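Local coordinates for glycosyl hydrolase family 2, TIM barrel domain protein (Faecalibacterium prausnitzii A2-165, PDB 6ED2) that probably hydrolyses beta-glucuronides as a family 2 glycosidase of a human gut bacterium, at residues Ala204-Arg209 with Val287-Leu292; Gly234-Thr239 with Ile281-Ala286. One frame throughout, in Å; residues are numbered along the deposited sequence.

Interaction 1: Ala204-Arg209 with Val287-Leu292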
ATOM      1  N   ALA A 204      25.779 -43.347   0.601  1.00 29.48           N
ATOM      2  CA  ALA A 204      26.545 -44.580   0.714  1.00 30.99           C
ATOM      3  C   ALA A 204      28.011 -44.176   0.786  1.00 32.28           C
ATOM      4  O   ALA A 204      28.519 -43.522  -0.131  1.00 27.82           O
ATOM      5  CB  ALA A 204      26.281 -45.523  -0.463  1.00 30.05           C
ATOM      6  N   LEU A 205      28.667 -44.506   1.901  1.00 33.45           N
ATOM      7  CA  LEU A 205      30.033 -44.057   2.160  1.00 29.04           C
ATOM      8  C   LEU A 205      30.927 -45.251   2.470  1.00 27.50           C
ATOM      9  O   LEU A 205      30.480 -46.207   3.118  1.00 30.34           O
ATOM     10  CB  LEU A 205      30.066 -43.075   3.339  1.00 28.23           C
ATOM     11  CG  LEU A 205      29.094 -41.896   3.278  1.00 29.62           C
ATOM     12  CD1 LEU A 205      29.065 -41.172   4.597  1.00 30.85           C
ATOM     13  CD2 LEU A 205      29.483 -40.956   2.152  1.00 26.70           C
ATOM     14  N   PRO A 206      32.181 -45.229   2.037  1.00 27.92           N
ATOM     15  CA  PRO A 206      33.108 -46.299   2.435  1.00 29.35           C
ATOM     16  C   PRO A 206      33.252 -46.336   3.953  1.00 30.34           C
ATOM     17  O   PRO A 206      33.183 -45.310   4.636  1.00 28.90           O
ATOM     18  CB  PRO A 206      34.433 -45.910   1.754  1.00 26.18           C
ATOM     19  CG  PRO A 206      34.085 -44.854   0.754  1.00 26.89           C
ATOM     20  CD  PRO A 206      32.864 -44.151   1.304  1.00 29.98           C
ATOM     21  N   LYS A 207      33.425 -47.544   4.487  1.00 28.29           N
ATOM     22  CA  LYS A 207      33.550 -47.681   5.930  1.00 31.24           C
ATOM     23  C   LYS A 207      34.806 -46.995   6.462  1.00 30.92           C
ATOM     24  O   LYS A 207      34.797 -46.480   7.580  1.00 31.44           O
ATOM     25  CB  LYS A 207      33.492 -49.162   6.297  1.00 29.88           C
ATOM     26  CG  LYS A 207      32.031 -49.590   6.456  1.00 37.89           C
ATOM     27  CD  LYS A 207      31.779 -51.039   6.171  1.00 36.98           C
ATOM     28  CE  LYS A 207      30.384 -51.396   6.612  1.00 38.03           C
ATOM     29  NZ  LYS A 207      30.195 -52.859   6.565  1.00 47.77           N
ATOM     30  N   GLU A 208      35.870 -46.940   5.673  1.00 30.87           N
ATOM     31  CA  GLU A 208      37.023 -46.118   5.984  1.00 30.72           C
ATOM     32  C   GLU A 208      36.970 -44.867   5.114  1.00 33.30           C
ATOM     33  O   GLU A 208      37.042 -44.960   3.886  1.00 29.28           O
ATOM     34  CB  GLU A 208      38.326 -46.877   5.743  1.00 25.46           C
ATOM     35  CG  GLU A 208      39.535 -46.049   6.145  1.00 32.71           C
ATOM     36  CD  GLU A 208      40.866 -46.759   5.941  1.00 35.74           C
ATOM     37  OE1 GLU A 208      40.860 -47.978   5.663  1.00 35.22           O
ATOM     38  OE2 GLU A 208      41.922 -46.092   6.083  1.00 34.52           O
ATOM     39  N   ARG A 209      36.877 -43.697   5.739  1.00 31.21           N
ATOM     40  CA  ARG A 209      36.618 -42.505   4.945  1.00 32.02           C
ATOM     41  C   ARG A 209      37.158 -41.261   5.631  1.00 30.04           C
ATOM     42  O   ARG A 209      37.403 -41.245   6.838  1.00 28.46           O
ATOM     43  CB  ARG A 209      35.120 -42.334   4.703  1.00 27.05           C
ATOM     44  CG  ARG A 209      34.311 -42.278   6.001  1.00 27.53           C
ATOM     45  CD  ARG A 209      32.882 -41.942   5.676  1.00 26.50           C
ATOM     46  NE  ARG A 209      31.977 -42.023   6.815  1.00 24.41           N
ATOM     47  CZ  ARG A 209      31.460 -43.148   7.289  1.00 27.77           C
ATOM     48  NH1 ARG A 209      31.797 -44.323   6.759  1.00 27.41           N
ATOM     49  NH2 ARG A 209      30.624 -43.100   8.315  1.00 29.32           N
ATOM     50  N   VAL A 287      41.508 -46.816  -4.789  1.00 38.37           N
ATOM     51  CA  VAL A 287      41.012 -45.659  -4.052  1.00 37.38           C
ATOM     52  C   VAL A 287      39.920 -46.140  -3.105  1.00 36.03           C
ATOM     53  O   VAL A 287      38.893 -46.656  -3.551  1.00 40.17           O
ATOM     54  CB  VAL A 287      40.474 -44.580  -5.002  1.00 35.78           C
ATOM     55  CG1 VAL A 287      39.930 -43.378  -4.200  1.00 34.38           C
ATOM     56  CG2 VAL A 287      41.556 -44.148  -5.962  1.00 32.30           C
ATOM     57  N   VAL A 288      40.125 -45.978  -1.796  1.00 31.77           N
ATOM     58  CA  VAL A 288      39.091 -46.430  -0.866  1.00 23.95           C
ATOM     59  C   VAL A 288      38.108 -45.316  -0.510  1.00 25.12           C
ATOM     60  O   VAL A 288      36.963 -45.604  -0.156  1.00 32.01           O
ATOM     61  CB  VAL A 288      39.723 -47.066   0.391  1.00 37.03           C
ATOM     62  CG1 VAL A 288      41.225 -47.207   0.234  1.00 37.19           C
ATOM     63  CG2 VAL A 288      39.362 -46.319   1.707  1.00 31.51           C
ATOM     64  N   ASP A 289      38.509 -44.057  -0.608  1.00 25.60           N
ATOM     65  CA  ASP A 289      37.557 -42.977  -0.378  1.00 27.52           C
ATOM     66  C   ASP A 289      38.066 -41.746  -1.098  1.00 29.44           C
ATOM     67  O   ASP A 289      39.274 -41.575  -1.292  1.00 29.81           O
ATOM     68  CB  ASP A 289      37.351 -42.651   1.107  1.00 30.31           C
ATOM     69  CG  ASP A 289      36.250 -41.608   1.323  1.00 36.35           C
ATOM     70  OD1 ASP A 289      35.206 -41.696   0.633  1.00 31.38           O
ATOM     71  OD2 ASP A 289      36.424 -40.687   2.166  1.00 31.21           O
ATOM     72  N   GLU A 290      37.133 -40.903  -1.512  1.00 27.14           N
ATOM     73  CA  GLU A 290      37.505 -39.650  -2.141  1.00 27.67           C
ATOM     74  C   GLU A 290      36.536 -38.581  -1.676  1.00 30.22           C
ATOM     75  O   GLU A 290      35.321 -38.798  -1.672  1.00 29.45           O
ATOM     76  CB  GLU A 290      37.500 -39.760  -3.661  1.00 24.36           C
ATOM     77  CG  GLU A 290      37.474 -38.424  -4.357  1.00 30.19           C
ATOM     78  CD  GLU A 290      37.388 -38.579  -5.856  1.00 36.36           C
ATOM     79  OE1 GLU A 290      36.262 -38.761  -6.375  1.00 36.23           O
ATOM     80  OE2 GLU A 290      38.455 -38.561  -6.503  1.00 35.62           O
ATOM     81  N   TYR A 291      37.077 -37.456  -1.230  1.00 28.50           N
ATOM     82  CA  TYR A 291      36.275 -36.303  -0.881  1.00 29.57           C
ATOM     83  C   TYR A 291      36.693 -35.157  -1.778  1.00 26.07           C
ATOM     84  O   TYR A 291      37.850 -35.066  -2.185  1.00 28.34           O
ATOM     85  CB  TYR A 291      36.394 -35.896   0.603  1.00 27.43           C
ATOM     86  CG  TYR A 291      35.319 -34.896   0.958  1.00 28.19           C
ATOM     87  CD1 TYR A 291      33.983 -35.296   1.104  1.00 25.93           C
ATOM     88  CD2 TYR A 291      35.619 -33.541   1.073  1.00 25.50           C
ATOM     89  CE1 TYR A 291      32.987 -34.368   1.388  1.00 24.93           C
ATOM     90  CE2 TYR A 291      34.627 -32.604   1.345  1.00 26.78           C
ATOM     91  CZ  TYR A 291      33.318 -33.021   1.500  1.00 29.40           C
ATOM     92  OH  TYR A 291      32.345 -32.085   1.784  1.00 29.98           O
ATOM     93  N   LEU A 292      35.720 -34.325  -2.132  1.00 28.81           N
ATOM     94  CA  LEU A 292      35.891 -33.258  -3.104  1.00 30.57           C
ATOM     95  C   LEU A 292      35.314 -31.966  -2.544  1.00 28.77           C
ATOM     96  O   LEU A 292      34.232 -31.957  -1.962  1.00 30.03           O
ATOM     97  CB  LEU A 292      35.202 -33.607  -4.431  1.00 31.66           C
ATOM     98  CG  LEU A 292      35.638 -34.888  -5.147  1.00 33.19           C
ATOM     99  CD1 LEU A 292      34.596 -35.276  -6.203  1.00 30.07           C
ATOM    100  CD2 LEU A 292      37.005 -34.703  -5.794  1.00 26.50           C
TER

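Interaction 2: Gly234-Thr239 with Ile281-Ala286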
ATOM      1  N   GLY A 234      40.578 -44.383   9.744  1.00 28.25           N
ATOM      2  CA  GLY A 234      41.352 -45.582   9.521  1.00 31.95           C
ATOM      3  C   GLY A 234      42.826 -45.338   9.223  1.00 28.73           C
ATOM      4  O   GLY A 234      43.304 -44.206   9.221  1.00 29.78           O
ATOM      5  N   PRO A 235      43.568 -46.420   8.961  1.00 32.97           N
ATOM      6  CA  PRO A 235      45.032 -46.330   8.869  1.00 27.98           C
ATOM      7  C   PRO A 235      45.613 -46.123   7.485  1.00 31.38           C
ATOM      8  O   PRO A 235      46.837 -45.944   7.377  1.00 31.45           O
ATOM      9  CB  PRO A 235      45.464 -47.702   9.411  1.00 29.99           C
ATOM     10  CG  PRO A 235      44.385 -48.624   8.884  1.00 31.12           C
ATOM     11  CD  PRO A 235      43.102 -47.821   9.039  1.00 29.98           C
ATOM     12  N   HIS A 236      44.791 -46.131   6.425  1.00 30.12           N
ATOM     13  CA  HIS A 236      45.343 -46.154   5.082  1.00 28.48           C
ATOM     14  C   HIS A 236      45.762 -44.767   4.616  1.00 24.53           C
ATOM     15  O   HIS A 236      45.185 -43.760   5.032  1.00 28.27           O
ATOM     16  CB  HIS A 236      44.332 -46.778   4.117  1.00 29.87           C
ATOM     17  CG  HIS A 236      44.258 -48.260   4.266  1.00 32.18           C
ATOM     18  ND1 HIS A 236      43.260 -48.886   4.979  1.00 32.64           N
ATOM     19  CD2 HIS A 236      45.128 -49.231   3.900  1.00 31.46           C
ATOM     20  CE1 HIS A 236      43.491 -50.188   5.002  1.00 34.30           C
ATOM     21  NE2 HIS A 236      44.619 -50.423   4.354  1.00 36.59           N
ATOM     22  N   PRO A 237      46.769 -44.704   3.755  1.00 25.59           N
ATOM     23  CA  PRO A 237      47.393 -43.421   3.414  1.00 25.31           C
ATOM     24  C   PRO A 237      46.465 -42.462   2.686  1.00 32.45           C
ATOM     25  O   PRO A 237      45.506 -42.855   2.011  1.00 29.12           O
ATOM     26  CB  PRO A 237      48.560 -43.832   2.503  1.00 27.08           C
ATOM     27  CG  PRO A 237      48.173 -45.193   1.986  1.00 25.09           C
ATOM     28  CD  PRO A 237      47.468 -45.843   3.137  1.00 23.19           C
ATOM     29  N   VAL A 238      46.825 -41.179   2.782  1.00 29.84           N
ATOM     30  CA  VAL A 238      46.044 -40.062   2.271  1.00 27.30           C
ATOM     31  C   VAL A 238      46.881 -39.297   1.264  1.00 30.52           C
ATOM     32  O   VAL A 238      48.074 -39.072   1.490  1.00 34.17           O
ATOM     33  CB  VAL A 238      45.593 -39.123   3.413  1.00 27.88           C
ATOM     34  CG1 VAL A 238      45.170 -37.756   2.858  1.00 26.11           C
ATOM     35  CG2 VAL A 238      44.462 -39.755   4.201  1.00 27.50           C
ATOM     36  N   THR A 239      46.263 -38.897   0.152  1.00 29.25           N
ATOM     37  CA  THR A 239      46.857 -37.911  -0.738  1.00 28.34           C
ATOM     38  C   THR A 239      45.877 -36.762  -0.915  1.00 32.05           C
ATOM     39  O   THR A 239      44.662 -36.929  -0.785  1.00 34.23           O
ATOM     40  CB  THR A 239      47.219 -38.490  -2.112  1.00 35.93           C
ATOM     41  OG1 THR A 239      46.022 -38.668  -2.867  1.00 42.41           O
ATOM     42  CG2 THR A 239      47.908 -39.834  -1.974  1.00 34.35           C
ATOM     43  N   ILE A 281      41.833 -41.532   0.012  1.00 29.87           N
ATOM     44  CA  ILE A 281      42.435 -42.616   0.777  1.00 30.17           C
ATOM     45  C   ILE A 281      42.721 -43.766  -0.180  1.00 33.91           C
ATOM     46  O   ILE A 281      41.883 -44.090  -1.033  1.00 36.16           O
ATOM     47  CB  ILE A 281      41.514 -43.071   1.923  1.00 27.07           C
ATOM     48  CG1 ILE A 281      41.133 -41.891   2.821  1.00 26.70           C
ATOM     49  CG2 ILE A 281      42.170 -44.210   2.735  1.00 28.35           C
ATOM     50  CD1 ILE A 281      40.063 -42.236   3.853  1.00 22.68           C
ATOM     51  N   HIS A 282      43.899 -44.386  -0.052  1.00 33.11           N
ATOM     52  CA  HIS A 282      44.307 -45.496  -0.910  1.00 33.83           C
ATOM     53  C   HIS A 282      44.638 -46.734  -0.093  1.00 38.08           C
ATOM     54  O   HIS A 282      45.234 -46.640   0.987  1.00 37.73           O
ATOM     55  CB  HIS A 282      45.529 -45.144  -1.746  1.00 31.62           C
ATOM     56  CG  HIS A 282      45.350 -43.929  -2.594  1.00 35.96           C
ATOM     57  ND1 HIS A 282      44.899 -43.987  -3.896  1.00 43.50           N
ATOM     58  CD2 HIS A 282      45.555 -42.618  -2.324  1.00 44.76           C
ATOM     59  CE1 HIS A 282      44.839 -42.765  -4.392  1.00 43.85           C
ATOM     60  NE2 HIS A 282      45.237 -41.917  -3.460  1.00 41.33           N
ATOM     61  N   GLU A 283      44.254 -47.893  -0.620  1.00 37.78           N
ATOM     62  CA  GLU A 283      44.732 -49.195  -0.157  1.00 33.65           C
ATOM     63  C   GLU A 283      45.452 -49.803  -1.355  1.00 42.05           C
ATOM     64  O   GLU A 283      44.814 -50.262  -2.307  1.00 46.47           O
ATOM     65  CB  GLU A 283      43.595 -50.081   0.341  1.00 36.87           C
ATOM     66  CG  GLU A 283      44.024 -51.510   0.713  1.00 44.86           C
ATOM     67  CD  GLU A 283      43.112 -52.158   1.754  1.00 53.65           C
ATOM     68  OE1 GLU A 283      41.908 -51.813   1.803  1.00 56.09           O
ATOM     69  OE2 GLU A 283      43.603 -53.013   2.533  1.00 64.57           O
ATOM     70  N   GLY A 284      46.774 -49.772  -1.325  1.00 40.60           N
ATOM     71  CA  GLY A 284      47.531 -50.157  -2.498  1.00 40.73           C
ATOM     72  C   GLY A 284      47.278 -49.168  -3.614  1.00 44.64           C
ATOM     73  O   GLY A 284      47.444 -47.956  -3.457  1.00 47.83           O
ATOM     74  N   SER A 285      46.855 -49.682  -4.760  1.00 49.13           N
ATOM     75  CA  SER A 285      46.523 -48.846  -5.900  1.00 46.16           C
ATOM     76  C   SER A 285      45.031 -48.561  -5.998  1.00 51.17           C
ATOM     77  O   SER A 285      44.613 -47.819  -6.895  1.00 52.03           O
ATOM     78  CB  SER A 285      47.005 -49.510  -7.185  1.00 51.30           C
ATOM     79  OG  SER A 285      46.499 -50.832  -7.244  1.00 53.62           O
ATOM     80  N   ALA A 286      44.218 -49.134  -5.113  1.00 38.45           N
ATOM     81  CA  ALA A 286      42.796 -48.842  -5.128  1.00 37.43           C
ATOM     82  C   ALA A 286      42.502 -47.572  -4.333  1.00 42.18           C
ATOM     83  O   ALA A 286      43.166 -47.269  -3.340  1.00 37.16           O
ATOM     84  CB  ALA A 286      42.009 -50.013  -4.552  1.00 30.08           C
TER

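Interaction 1: Ala204-Arg209 with Val287-Leu292
Arg209 and Asp289 bring the two backbones together, their CA atoms 5.4 Å apart, where the chain leaving strand 200-205 turns against the outer strand 286-295 of a four-stranded antiparallel sheet. The strand is not regular here: Val288 and Asp289 both face Ile281 in a classic beta bulge. The contact thus joins the family 2 sugar-binding domain to the neighbouring domain, which in this family is an immunoglobulin-like beta-sandwich. Asp289 carries much of it. Its CG lies opposite the backbone N (chi1 -175°), a setting that sends the carboxylate in between the Pro206 ring and the start of the Arg209 side chain. Pro206 crosses the aspartate at about a right angle, with CG 3.4 Å from Asp289 OD1 and 3.1 Å from the carbonyl O of Val288. On the Arg209 side, CB sits 3.3 Å from Asp289 OD2. That oxygen takes its polar partners from outside the two segments: the backbone N of Val210 and, in a salt bridge, Arg37. Replacing the aspartate with an alanine would probably leave Val210 N without its acceptor and Arg37 without this counter-charge, and open a gap beside Pro206. Val288 adds a van der Waals touch, its methyl CG2 lying 3.5 Å from the carbonyl O of Glu208. The positive end of Arg209 turns elsewhere, its NE 6.6 Å from Asp289 OD2, and NH1 forms a salt bridge with Asp109. The chain runs extended from CG to NE and carries the guanidinium back beside its own turn, with Leu205 CD1 over one face. NH1 also donates to Pro206 O at 2.7 Å (N-H...O 148°), with the acceptor only 5° out of the guanidinium plane.

Interaction 2: Gly234-Thr239 with Ile281-Ala286
His236 and Glu283 cross at a slant, the imidazole and carboxylate planes 41° apart. Glu283 CB lies over one face of the ring toward its rim, a CH-pi contact of 4.2 Å from CB to the His236 centroid. With CG anti to the backbone N (chi1 174°) and the chain extended beyond, the glutamate runs along the ring until OE2 is 3.3 Å from His236 NE2. At the root of the ring, His236 CB rests against Ile281 CG2 at 3.6 Å.

The second histidine is presented differently. Thr239 meets His282 at about a right angle, its OG1 at the edge of the imidazole and in its plane, making a weak hydrogen bond of 3.4 Å to NE2. Thr239 CG2 is 3.7 Å from His282 CD2, but raised out of the ring plane. Between the two histidines, His282 N donates to Pro237 O at 3.0 Å, nearly straight (161°). Val238 and Ile281 form an antiparallel non-hydrogen-bonded pair, their side chains on one face of the sheet, where Thr232 also packs. Strand 275-283 ends in a type II' turn, Glu283 to Ala286, leading into its hairpin partner.

Thr239 belongs, with Glu241, to a magnesium site, which probably makes His282 a second-shell neighbour of the metal, through a weak bond only. His236 ND1 bonds to Glu208; two carboxylates about one imidazole would be expected to favour its protonated form.

How the interactions relate
The two contacts, 10 Å apart between centres, share the hairpin of strands 275-283 and 286-295: interaction 2 uses the end of the first, interaction 1 the second. Val288 N to Ile281 O, 2.7 Å, ties the strands at the bulge. Side chains connect them as well, Glu208 OE1 of interaction 1 lying 2.7 Å from His236 ND1 of interaction 2. The side chain of Thr239 is about 3 Å from a bound magnesium ion. The side chain of Asp289 is about 10 Å from a bound magnesium ion, and interaction 2 alone holds a residue of the site. Both lie away from the TIM barrel, which carries the active site in family 2 enzymes.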